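PDB 5CER: Bd0816 from Bdellovibrio bacteriovorus HD100, which probably acts as a serine-type D-Ala-D-Ala carboxypeptidase of the peptidase S13 family, trimming peptidoglycan peptides. Local coordinates for residues A[2-7]-A[345-350]. The protein carries 2 engineered substitutions. Numbering follows the deposited sequence.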
loop_
_atom_site.group_PDB
_atom_site.type_symbol
_atom_site.label_atom_id
_atom_site.label_comp_id
_atom_site.label_asym_id
_atom_site.label_seq_id
_atom_site.Cartn_x
_atom_site.Cartn_y
_atom_site.Cartn_z
ATOM N N VAL A 2 5.203 14.654 16.452
ATOM C CA VAL A 2 5.019 14.724 15.023
ATOM C C VAL A 2 5.487 16.041 14.533
ATOM O O VAL A 2 5.056 17.079 15.034
ATOM C CB VAL A 2 3.544 14.544 14.630
ATOM C CG1 VAL A 2 3.393 14.513 13.115
ATOM C CG2 VAL A 2 2.991 13.239 15.213
ATOM N N TYR A 3 6.332 16.015 13.520
ATOM C CA TYR A 3 6.831 17.231 12.919
ATOM C C TYR A 3 7.445 17.026 11.561
ATOM O O TYR A 3 7.787 15.896 11.160
ATOM C CB TYR A 3 7.862 17.914 13.823
ATOM C CG TYR A 3 9.002 17.048 14.283
ATOM C CD1 TYR A 3 10.155 16.890 13.510
ATOM C CD2 TYR A 3 8.942 16.397 15.526
ATOM C CE1 TYR A 3 11.214 16.104 13.958
ATOM C CE2 TYR A 3 10.002 15.613 15.980
ATOM C CZ TYR A 3 11.127 15.487 15.199
ATOM O OH TYR A 3 12.153 14.713 15.658
ATOM N N VAL A 4 7.583 18.153 10.858
ATOM C CA VAL A 4 8.103 18.179 9.480
ATOM C C VAL A 4 9.627 18.033 9.502
ATOM O O VAL A 4 10.283 18.793 10.147
ATOM C CB VAL A 4 7.729 19.481 8.759
ATOM C CG1 VAL A 4 8.402 19.534 7.374
ATOM C CG2 VAL A 4 6.209 19.589 8.598
ATOM N N ASN A 5 10.139 16.984 8.877
ATOM C CA ASN A 5 11.538 16.856 8.619
ATOM C C ASN A 5 11.891 17.726 7.457
ATOM O O ASN A 5 12.782 18.505 7.516
ATOM C CB ASN A 5 11.904 15.383 8.354
ATOM C CG ASN A 5 11.957 14.529 9.649
ATOM O OD1 ASN A 5 12.307 15.047 10.704
ATOM N ND2 ASN A 5 11.638 13.220 9.550
ATOM N N SER A 6 11.137 17.613 6.393
ATOM C CA SER A 6 11.520 18.183 5.119
ATOM C C SER A 6 10.335 18.124 4.131
ATOM O O SER A 6 9.584 17.141 4.112
ATOM C CB SER A 6 12.642 17.327 4.554
ATOM O OG SER A 6 13.216 17.955 3.447
ATOM N N VAL A 7 10.198 19.161 3.305
ATOM C CA VAL A 7 9.272 19.179 2.189
ATOM C C VAL A 7 9.984 19.732 0.955
ATOM O O VAL A 7 10.664 20.742 1.045
ATOM C CB VAL A 7 8.032 20.049 2.528
ATOM C CG1 VAL A 7 7.128 20.265 1.306
ATOM C CG2 VAL A 7 7.214 19.397 3.614
ATOM N N ILE A 345 7.314 14.762 0.891
ATOM C CA ILE A 345 7.000 15.246 2.235
ATOM C C ILE A 345 7.404 14.203 3.230
ATOM O O ILE A 345 6.975 13.019 3.137
ATOM C CB ILE A 345 5.501 15.491 2.376
ATOM C CG1 ILE A 345 5.045 16.611 1.419
ATOM C CG2 ILE A 345 5.167 15.920 3.795
ATOM C CD1 ILE A 345 3.543 16.624 1.189
ATOM N N LEU A 346 8.266 14.582 4.145
ATOM C CA LEU A 346 8.792 13.668 5.117
ATOM C C LEU A 346 8.456 14.201 6.522
ATOM O O LEU A 346 8.918 15.270 6.898
ATOM C CB LEU A 346 10.322 13.531 4.903
ATOM C CG LEU A 346 10.693 13.076 3.425
ATOM C CD1 LEU A 346 12.144 13.146 3.029
ATOM C CD2 LEU A 346 10.377 11.601 3.376
ATOM N N LEU A 347 7.707 13.422 7.291
ATOM C CA LEU A 347 7.389 13.742 8.679
ATOM C C LEU A 347 7.992 12.722 9.669
ATOM O O LEU A 347 8.160 11.532 9.360
ATOM C CB LEU A 347 5.863 13.751 8.909
ATOM C CG LEU A 347 4.775 14.629 8.279
ATOM C CD1 LEU A 347 3.655 15.109 9.186
ATOM C CD2 LEU A 347 5.555 15.776 7.751
ATOM N N HIS A 348 8.342 13.206 10.865
ATOM C CA HIS A 348 8.745 12.358 11.979
ATOM C C HIS A 348 7.507 12.003 12.764
ATOM O O HIS A 348 6.568 12.837 12.871
ATOM C CB HIS A 348 9.758 13.099 12.871
ATOM C CG HIS A 348 10.170 12.317 14.090
ATOM N ND1 HIS A 348 11.290 11.509 14.149
ATOM C CD2 HIS A 348 9.564 12.190 15.294
ATOM C CE1 HIS A 348 11.358 10.937 15.336
ATOM N NE2 HIS A 348 10.329 11.334 16.052
ATOM N N THR A 349 7.497 10.782 13.308
ATOM C CA THR A 349 6.495 10.330 14.258
ATOM C C THR A 349 7.206 9.534 15.352
ATOM O O THR A 349 8.361 9.169 15.169
ATOM C CB THR A 349 5.403 9.420 13.615
ATOM O OG1 THR A 349 5.973 8.242 12.998
ATOM C CG2 THR A 349 4.576 10.206 12.608
ATOM N N ASP A 350 6.501 9.233 16.457
ATOM C CA ASP A 350 6.990 8.298 17.523
ATOM C C ASP A 350 5.867 7.413 18.062
ATOM O O ASP A 350 5.178 7.763 19.026
ATOM C CB ASP A 350 7.597 9.064 18.732
ATOM C CG ASP A 350 8.777 9.985 18.352
ATOM O OD1 ASP A 350 9.905 9.444 18.161
ATOM O OD2 ASP A 350 8.542 11.219 18.311
HETATM O O HOH W 1 11.021 11.086 7.589
#
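Y3 and H348 open an antiparallel pairing of residues 3-7 of strand 3-11 with 345-348 of strand 339-348, their short axes 4.5 Å apart at closest and their N-to-C directions 144° apart; a classic beta bulge at N5 and S6 shifts the register by one. Y3 and H348 form a hydrogen-bonded pair, H348 N to Y3 O (2.8 Å) being shorter than Y3 N to H348 O. At the bulge L346 O accepts twice, from N5 N at 2.9 Å and from S6 N at 3.3 Å, while S6 O takes the N-H of L346.

The Y3 and H348 rings lie 9° from parallel but slid apart. Y3 CG sits between its backbone N and carbonyl carbon (chi1 53°), which brings the phenol over H348: OH stands over the centre of the imidazole, and H348 CB lies 3.7 Å from the phenol centroid as a CH-pi contact. At the imidazole's far end NE2 makes a weak bond to D350 OD1, which also salt-bridges K326.

N5 turns in toward 345-350; its ND2 donates to a water 3.0 Å away that bonds weakly to L347 O.

V4, V7, I345 and L347 line the other face: L347 CD2 meets V4 CG2 at 4.0 Å, and V7 CG2 meets I345 CG2. V2, just ahead of the strand, adds CG1 against L347 CD1. The bonding thus sews the N-terminal strand to a late one, with the Y3-H348 pair ending a face that S6 and L346 continue toward helix 270-286, and aliphatic packing, where V4 and I345 touch helix 356-375, on the other.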